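Local structure of dTDP-4-dehydrorhamnose 3,5-epimerase (Bacillus anthracis str. Ames, 3RYK) at residues Y75-F87 / I179-D192. The protein catalyses epimerisation at positions 3 and 5 of the sugar ring of dTDP-4-dehydro-6-deoxyglucose, a step in the biosynthesis of dTDP-L-rhamnose. Residues are numbered along the deposited sequence; the frame is centred on the assembly and turned at random.
Sequences YSAEAGTIRGLHF and IPWPVTSPILSDKD. With POP (pyrophosphate 2-), chain C.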
ATOM      1  N   TYR A  75       0.529   6.050  10.682  1.00 23.32           N
ATOM      2  CA  TYR A  75       1.234   5.296  11.716  1.00 22.63           C
ATOM      3  C   TYR A  75       0.821   5.884  13.060  1.00 22.48           C
ATOM      4  O   TYR A  75       0.822   7.129  13.227  1.00 23.54           O
ATOM      5  CB  TYR A  75       2.774   5.296  11.566  1.00 22.74           C
ATOM      6  CG  TYR A  75       3.466   4.796  12.832  1.00 22.11           C
ATOM      7  CD1 TYR A  75       3.578   3.434  13.135  1.00 21.08           C
ATOM      8  CD2 TYR A  75       3.990   5.701  13.739  1.00 23.70           C
ATOM      9  CE1 TYR A  75       4.205   3.001  14.334  1.00 21.50           C
ATOM     10  CE2 TYR A  75       4.610   5.293  14.921  1.00 25.97           C
ATOM     11  CZ  TYR A  75       4.723   3.969  15.226  1.00 24.70           C
ATOM     12  OH  TYR A  75       5.347   3.643  16.419  1.00 27.50           O
ATOM     13  N   SER A  76       0.446   5.009  13.991  1.00 22.03           N
ATOM     14  CA  SER A  76       0.032   5.391  15.342  1.00 21.63           C
ATOM     15  C   SER A  76       0.843   4.529  16.323  1.00 22.50           C
ATOM     16  O   SER A  76       0.691   3.302  16.387  1.00 22.15           O
ATOM     17  CB  SER A  76      -1.461   5.185  15.548  1.00 20.87           C
ATOM     18  OG  SER A  76      -2.237   5.940  14.635  1.00 19.03           O
ATOM     19  N   ALA A  77       1.722   5.167  17.078  1.00 23.10           N
ATOM     20  CA  ALA A  77       2.568   4.455  18.020  1.00 23.53           C
ATOM     21  C   ALA A  77       1.833   3.768  19.187  1.00 23.85           C
ATOM     22  O   ALA A  77       2.159   2.636  19.545  1.00 25.28           O
ATOM     23  CB  ALA A  77       3.660   5.398  18.568  1.00 24.71           C
ATOM     24  N   GLU A  78       0.823   4.426  19.742  1.00 23.72           N
ATOM     25  CA  GLU A  78       0.091   3.893  20.885  1.00 23.69           C
ATOM     26  C   GLU A  78      -1.292   3.349  20.567  1.00 22.88           C
ATOM     27  O   GLU A  78      -1.992   3.902  19.719  1.00 22.40           O
ATOM     28  CB  GLU A  78      -0.081   5.024  21.920  1.00 24.38           C
ATOM     29  CG  GLU A  78       1.155   5.221  22.804  1.00 27.19           C
ATOM     30  CD  GLU A  78       1.258   6.597  23.460  1.00 30.52           C
ATOM     31  OE1 GLU A  78       2.054   7.411  22.942  1.00 36.32           O
ATOM     32  OE2 GLU A  78       0.539   6.895  24.439  1.00 30.60           O
ATOM     33  N   ALA A  79      -1.668   2.258  21.240  1.00 22.87           N
ATOM     34  CA  ALA A  79      -3.000   1.669  21.076  1.00 22.06           C
ATOM     35  C   ALA A  79      -3.983   2.711  21.606  1.00 21.71           C
ATOM     36  O   ALA A  79      -3.643   3.497  22.498  1.00 21.38           O
ATOM     37  CB  ALA A  79      -3.151   0.407  21.882  1.00 22.18           C
ATOM     38  N   GLY A  80      -5.210   2.704  21.098  1.00 20.56           N
ATOM     39  CA  GLY A  80      -6.215   3.668  21.543  1.00 20.97           C
ATOM     40  C   GLY A  80      -6.078   5.055  20.935  1.00 20.53           C
ATOM     41  O   GLY A  80      -6.547   6.059  21.516  1.00 21.89           O
ATOM     42  N   THR A  81      -5.413   5.135  19.791  1.00 20.37           N
ATOM     43  CA  THR A  81      -5.243   6.385  19.085  1.00 20.49           C
ATOM     44  C   THR A  81      -6.443   6.490  18.147  1.00 20.42           C
ATOM     45  O   THR A  81      -6.760   5.548  17.417  1.00 19.35           O
ATOM     46  CB  THR A  81      -3.947   6.414  18.252  1.00 20.31           C
ATOM     47  OG1 THR A  81      -2.818   6.241  19.115  1.00 20.04           O
ATOM     48  CG2 THR A  81      -3.808   7.725  17.461  1.00 19.28           C
ATOM     49  N   ILE A  82      -7.149   7.610  18.189  1.00 19.99           N
ATOM     50  CA  ILE A  82      -8.293   7.813  17.308  1.00 20.98           C
ATOM     51  C   ILE A  82      -7.988   8.811  16.201  1.00 21.42           C
ATOM     52  O   ILE A  82      -7.571   9.949  16.458  1.00 21.75           O
ATOM     53  CB  ILE A  82      -9.600   8.180  18.051  1.00 21.53           C
ATOM     54  CG1 ILE A  82     -10.205   6.926  18.688  1.00 22.19           C
ATOM     55  CG2 ILE A  82     -10.642   8.716  17.088  1.00 23.63           C
ATOM     56  CD1 ILE A  82     -11.535   7.155  19.363  1.00 23.51           C
ATOM     57  N   ARG A  83      -8.196   8.348  14.971  1.00 20.62           N
ATOM     58  CA  ARG A  83      -7.985   9.130  13.757  1.00 20.78           C
ATOM     59  C   ARG A  83      -9.362   9.345  13.099  1.00 20.96           C
ATOM     60  O   ARG A  83      -9.944   8.399  12.540  1.00 19.99           O
ATOM     61  CB  ARG A  83      -7.058   8.389  12.798  1.00 21.41           C
ATOM     62  CG  ARG A  83      -5.673   8.021  13.352  1.00 22.65           C
ATOM     63  CD  ARG A  83      -4.822   9.208  13.757  1.00 23.17           C
ATOM     64  NE  ARG A  83      -3.492   8.739  14.145  1.00 22.36           N
ATOM     65  CZ  ARG A  83      -2.463   9.516  14.470  1.00 23.49           C
ATOM     66  NH1 ARG A  83      -2.587  10.842  14.480  1.00 24.86           N
ATOM     67  NH2 ARG A  83      -1.298   8.957  14.784  1.00 25.18           N
ATOM     68  N   GLY A  84      -9.888  10.566  13.174  1.00 21.30           N
ATOM     69  CA  GLY A  84     -11.202  10.916  12.601  1.00 22.08           C
ATOM     70  C   GLY A  84     -12.188  11.509  13.604  1.00 23.18           C
ATOM     71  O   GLY A  84     -11.761  11.982  14.676  1.00 24.36           O
ATOM     72  N   LEU A  85     -13.497  11.522  13.300  1.00 24.37           N
ATOM     73  CA  LEU A  85     -14.116  11.016  12.043  1.00 24.25           C
ATOM     74  C   LEU A  85     -13.966  12.060  10.936  1.00 24.81           C
ATOM     75  O   LEU A  85     -14.520  13.146  11.064  1.00 25.54           O
ATOM     76  CB  LEU A  85     -15.620  10.762  12.251  1.00 24.55           C
ATOM     77  CG  LEU A  85     -16.153   9.714  13.234  1.00 25.02           C
ATOM     78  CD1 LEU A  85     -17.660   9.879  13.420  1.00 27.56           C
ATOM     79  CD2 LEU A  85     -15.800   8.307  12.753  1.00 25.50           C
ATOM     80  N   HIS A  86     -13.257  11.705   9.862  0.50 24.64           N
ATOM     81  CA  HIS A  86     -13.000  12.589   8.715  0.50 24.92           C
ATOM     82  C   HIS A  86     -13.933  12.464   7.510  0.50 25.08           C
ATOM     83  O   HIS A  86     -14.493  11.407   7.247  0.50 24.66           O
ATOM     84  CB  HIS A  86     -11.584  12.285   8.176  0.50 24.92           C
ATOM     85  CG  HIS A  86     -11.265  12.953   6.868  0.50 25.37           C
ATOM     86  ND1 HIS A  86     -11.741  12.488   5.660  0.50 25.76           N
ATOM     87  CD2 HIS A  86     -10.493  14.026   6.573  0.50 26.34           C
ATOM     88  CE1 HIS A  86     -11.303  13.261   4.683  0.50 25.93           C
ATOM     89  NE2 HIS A  86     -10.538  14.200   5.210  0.50 27.10           N
ATOM     90  N   PHE A  87     -14.089  13.566   6.779  1.00 25.71           N
ATOM     91  CA  PHE A  87     -14.883  13.593   5.557  1.00 26.43           C
ATOM     92  C   PHE A  87     -14.438  14.878   4.869  1.00 27.85           C
ATOM     93  O   PHE A  87     -14.246  15.913   5.525  1.00 28.81           O
ATOM     94  CB  PHE A  87     -16.403  13.483   5.696  1.00 27.05           C
ATOM     95  CG  PHE A  87     -17.068  14.659   6.331  1.00 27.62           C
ATOM     96  CD1 PHE A  87     -17.488  15.733   5.553  1.00 28.28           C
ATOM     97  CD2 PHE A  87     -17.329  14.675   7.686  1.00 30.87           C
ATOM     98  CE1 PHE A  87     -18.126  16.818   6.136  1.00 29.26           C
ATOM     99  CE2 PHE A  87     -17.971  15.752   8.270  1.00 30.86           C
ATOM    100  CZ  PHE A  87     -18.370  16.821   7.496  1.00 30.56           C
ATOM    101  N   ILE A 179     -21.134   5.996  19.408  1.00 18.99           N
ATOM    102  CA  ILE A 179     -20.274   4.902  18.955  1.00 18.26           C
ATOM    103  C   ILE A 179     -19.553   4.269  20.157  1.00 18.54           C
ATOM    104  O   ILE A 179     -18.990   4.978  21.006  1.00 19.96           O
ATOM    105  CB  ILE A 179     -19.269   5.377  17.874  1.00 17.76           C
ATOM    106  CG1 ILE A 179     -20.033   5.970  16.687  1.00 18.10           C
ATOM    107  CG2 ILE A 179     -18.360   4.212  17.430  1.00 18.88           C
ATOM    108  CD1 ILE A 179     -19.204   6.751  15.712  1.00 21.05           C
ATOM    109  N   PRO A 180     -19.567   2.923  20.250  1.00 19.67           N
ATOM    110  CA  PRO A 180     -18.934   2.167  21.333  1.00 19.67           C
ATOM    111  C   PRO A 180     -17.418   1.998  21.155  1.00 19.53           C
ATOM    112  O   PRO A 180     -16.915   0.877  21.053  1.00 19.66           O
ATOM    113  CB  PRO A 180     -19.632   0.808  21.229  1.00 20.60           C
ATOM    114  CG  PRO A 180     -19.841   0.661  19.788  1.00 19.48           C
ATOM    115  CD  PRO A 180     -20.257   2.013  19.318  1.00 20.45           C
ATOM    116  N   TRP A 181     -16.672   3.095  21.158  1.00 19.17           N
ATOM    117  CA  TRP A 181     -15.233   3.000  20.985  1.00 18.23           C
ATOM    118  C   TRP A 181     -14.612   2.127  22.055  1.00 18.65           C
ATOM    119  O   TRP A 181     -15.013   2.196  23.221  1.00 20.63           O
ATOM    120  CB  TRP A 181     -14.564   4.379  21.028  1.00 18.82           C
ATOM    121  CG  TRP A 181     -15.005   5.294  19.980  1.00 21.20           C
ATOM    122  CD1 TRP A 181     -15.875   6.335  20.111  1.00 24.28           C
ATOM    123  CD2 TRP A 181     -14.640   5.244  18.604  1.00 22.11           C
ATOM    124  NE1 TRP A 181     -16.045   6.959  18.907  1.00 25.06           N
ATOM    125  CE2 TRP A 181     -15.304   6.307  17.959  1.00 24.26           C
ATOM    126  CE3 TRP A 181     -13.801   4.414  17.850  1.00 23.04           C
ATOM    127  CZ2 TRP A 181     -15.167   6.557  16.594  1.00 25.41           C
ATOM    128  CZ3 TRP A 181     -13.669   4.668  16.487  1.00 22.70           C
ATOM    129  CH2 TRP A 181     -14.354   5.732  15.876  1.00 25.31           C
ATOM    130  N   PRO A 182     -13.615   1.304  21.677  1.00 19.26           N
ATOM    131  CA  PRO A 182     -12.940   0.409  22.622  1.00 19.15           C
ATOM    132  C   PRO A 182     -11.877   1.113  23.478  1.00 19.09           C
ATOM    133  O   PRO A 182     -10.870   0.506  23.862  1.00 19.95           O
ATOM    134  CB  PRO A 182     -12.290  -0.601  21.688  1.00 19.86           C
ATOM    135  CG  PRO A 182     -11.969   0.193  20.493  1.00 19.36           C
ATOM    136  CD  PRO A 182     -13.141   1.075  20.300  1.00 19.60           C
ATOM    137  N   VAL A 183     -12.102   2.383  23.802  1.00 20.59           N
ATOM    138  CA  VAL A 183     -11.159   3.145  24.594  1.00 20.52           C
ATOM    139  C   VAL A 183     -11.956   4.207  25.331  1.00 19.90           C
ATOM    140  O   VAL A 183     -13.000   4.636  24.858  1.00 19.57           O
ATOM    141  CB  VAL A 183     -10.076   3.808  23.691  1.00 21.12           C
ATOM    142  CG1 VAL A 183     -10.725   4.685  22.633  1.00 20.58           C
ATOM    143  CG2 VAL A 183      -9.062   4.584  24.517  1.00 23.62           C
ATOM    144  N   THR A 184     -11.481   4.569  26.522  1.00 20.85           N
ATOM    145  CA  THR A 184     -12.127   5.575  27.366  1.00 21.39           C
ATOM    146  C   THR A 184     -11.529   6.966  27.190  1.00 22.04           C
ATOM    147  O   THR A 184     -12.266   7.965  27.106  1.00 22.11           O
ATOM    148  CB  THR A 184     -12.055   5.146  28.860  1.00 21.58           C
ATOM    149  OG1 THR A 184     -12.900   4.003  29.061  1.00 24.03           O
ATOM    150  CG2 THR A 184     -12.505   6.259  29.819  1.00 21.78           C
ATOM    151  N   SER A 185     -10.203   7.022  27.136  1.00 22.45           N
ATOM    152  CA  SER A 185      -9.474   8.285  26.984  1.00 23.96           C
ATOM    153  C   SER A 185      -8.621   8.195  25.723  1.00 22.55           C
ATOM    154  O   SER A 185      -7.402   8.083  25.814  1.00 22.63           O
ATOM    155  CB  SER A 185      -8.586   8.497  28.212  1.00 24.68           C
ATOM    156  OG  SER A 185      -9.354   8.476  29.409  1.00 28.19           O
ATOM    157  N   PRO A 186      -9.251   8.293  24.537  1.00 23.32           N
ATOM    158  CA  PRO A 186      -8.475   8.174  23.303  1.00 23.55           C
ATOM    159  C   PRO A 186      -7.356   9.164  23.097  1.00 23.76           C
ATOM    160  O   PRO A 186      -7.444  10.314  23.567  1.00 24.65           O
ATOM    161  CB  PRO A 186      -9.517   8.387  22.198  1.00 23.91           C
ATOM    162  CG  PRO A 186     -10.675   9.003  22.846  1.00 24.51           C
ATOM    163  CD  PRO A 186     -10.669   8.593  24.276  1.00 22.72           C
ATOM    164  N   ILE A 187      -6.300   8.704  22.428  1.00 24.11           N
ATOM    165  CA  ILE A 187      -5.161   9.552  22.099  1.00 24.14           C
ATOM    166  C   ILE A 187      -5.664  10.265  20.838  1.00 24.64           C
ATOM    167  O   ILE A 187      -5.916   9.647  19.827  1.00 25.51           O
ATOM    168  CB  ILE A 187      -3.870   8.750  21.899  1.00 24.41           C
ATOM    169  CG1 ILE A 187      -3.486   8.117  23.239  1.00 24.41           C
ATOM    170  CG2 ILE A 187      -2.747   9.647  21.360  1.00 24.51           C
ATOM    171  CD1 ILE A 187      -2.532   6.970  23.151  1.00 25.13           C
ATOM    172  N   LEU A 188      -5.868  11.573  20.930  1.00 24.37           N
ATOM    173  CA  LEU A 188      -6.368  12.375  19.829  1.00 25.29           C
ATOM    174  C   LEU A 188      -5.527  13.609  19.645  1.00 25.47           C
ATOM    175  O   LEU A 188      -4.954  14.097  20.611  1.00 26.78           O
ATOM    176  CB  LEU A 188      -7.769  12.877  20.199  1.00 26.30           C
ATOM    177  CG  LEU A 188      -8.870  11.840  20.410  1.00 26.68           C
ATOM    178  CD1 LEU A 188     -10.065  12.354  21.213  1.00 30.10           C
ATOM    179  CD2 LEU A 188      -9.259  11.353  19.046  1.00 29.38           C
ATOM    180  N   SER A 189      -5.456  14.111  18.418  1.00 25.66           N
ATOM    181  CA  SER A 189      -4.708  15.333  18.171  1.00 25.67           C
ATOM    182  C   SER A 189      -5.664  16.448  18.599  1.00 26.22           C
ATOM    183  O   SER A 189      -6.893  16.248  18.655  1.00 27.14           O
ATOM    184  CB  SER A 189      -4.315  15.480  16.705  1.00 25.19           C
ATOM    185  OG  SER A 189      -5.460  15.559  15.879  1.00 25.25           O
ATOM    186  N   ASP A 190      -5.117  17.620  18.909  1.00 27.34           N
ATOM    187  CA  ASP A 190      -5.964  18.748  19.310  1.00 28.22           C
ATOM    188  C   ASP A 190      -6.994  19.067  18.232  1.00 28.97           C
ATOM    189  O   ASP A 190      -8.146  19.384  18.541  1.00 30.20           O
ATOM    190  CB  ASP A 190      -5.127  19.989  19.628  1.00 28.45           C
ATOM    191  CG  ASP A 190      -4.306  19.841  20.896  1.00 29.40           C
ATOM    192  OD1 ASP A 190      -4.482  18.849  21.632  1.00 28.94           O
ATOM    193  OD2 ASP A 190      -3.507  20.751  21.183  1.00 33.87           O
ATOM    194  N   LYS A 191      -6.568  18.957  16.968  1.00 29.76           N
ATOM    195  CA  LYS A 191      -7.426  19.206  15.815  1.00 30.49           C
ATOM    196  C   LYS A 191      -8.597  18.235  15.822  1.00 30.33           C
ATOM    197  O   LYS A 191      -9.719  18.591  15.487  1.00 31.10           O
ATOM    198  CB  LYS A 191      -6.667  18.939  14.531  1.00 30.56           C
ATOM    199  CG  LYS A 191      -5.416  19.772  14.300  1.00 33.00           C
ATOM    200  CD  LYS A 191      -4.699  19.304  13.041  1.00 34.81           C
ATOM    201  CE  LYS A 191      -5.554  19.395  11.787  1.00 34.99           C
ATOM    202  NZ  LYS A 191      -4.823  18.958  10.588  1.00 37.26           N
ATOM    203  N   ASP A 192      -8.318  16.985  16.175  1.00 30.79           N
ATOM    204  CA  ASP A 192      -9.356  15.972  16.219  1.00 30.87           C
ATOM    205  C   ASP A 192     -10.313  16.129  17.418  1.00 30.52           C
ATOM    206  O   ASP A 192     -11.442  15.642  17.369  1.00 31.18           O
ATOM    207  CB  ASP A 192      -8.736  14.567  16.118  1.00 32.05           C
ATOM    208  CG  ASP A 192      -8.224  14.243  14.695  1.00 34.56           C
ATOM    209  OD1 ASP A 192      -7.797  13.083  14.475  1.00 38.51           O
ATOM    210  OD2 ASP A 192      -8.264  15.130  13.795  1.00 39.37           O
TER
HETATM  211  P1  POP C 182      -4.726  15.199   9.589  0.70 37.24           P
HETATM  212  O1  POP C 182      -3.586  15.555   8.660  0.70 36.14           O
HETATM  213  O2  POP C 182      -6.021  15.619   8.922  0.70 36.95           O
HETATM  214  O3  POP C 182      -4.734  13.711   9.851  0.70 37.06           O
HETATM  215  O   POP C 182      -4.569  16.052  10.958  0.70 36.46           O
HETATM  216  P2  POP C 182      -4.092  15.491  12.403  0.70 37.41           P
HETATM  217  O4  POP C 182      -5.317  15.350  13.275  0.70 35.07           O
HETATM  218  O5  POP C 182      -3.153  16.495  13.029  0.70 35.81           O
HETATM  219  O6  POP C 182      -3.368  14.165  12.320  0.70 35.85           O
HETATM  220  O   HOH W   1      -6.418  12.172  16.340  1.00 31.96           O
HETATM  221  O   HOH W   2     -12.834  13.431  16.749  1.00 46.92           O
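I82 centres the tightly packed part, its side chain set against W181, V183, P186 and L188. Its CD1 lies over one face of the W181 indole, 4.0 Å from the centroid of the five-membered ring in a CH-pi contact, while I179 CG2 covers the opposite face. With CG1 anti to its carbonyl carbon (chi1 -77°) and the chain then extended, I82 runs alongside P186, its CD1 3.7 Å from P186 CB. L188 CD2 presses on I82 CB at 3.3 Å, closer than carbons usually pack. L85 CD2 comes to the indole edge; the indole NH is bonded to the backbone carbonyl of W172. Beside this cluster the backbones join in a single beta bridge, T81 with I187: I187 N donates to G80 O (2.8 Å, 170°), and I82 N to I187 O (2.9 Å). The bridge lays the loop part of 179-192 beside strand 82-88, which belongs to a five-stranded antiparallel sheet of the jelly roll-like fold. The packing thins at both ends. On the solvent side I187 CD1 crosses the exposed E78 side chain at about a right angle, touching its CB and OE2. Toward the pyrophosphate, water replaces direct bonding: one molecule links I82 O, S189 N and D192 OD1, another G84 O and D192 O. S189 OG, at the N-cap of the short helix, accepts from D192 N and donates to pyrophosphate O4 (2.6 Å), while K191 NZ reaches the bridging O (2.9 Å). R83 instead grips S76 OG side-on through NE and NH2, the hydroxyl oxygen lying in the guanidinium plane, and its NH1 is 4.0 Å from pyrophosphate O6.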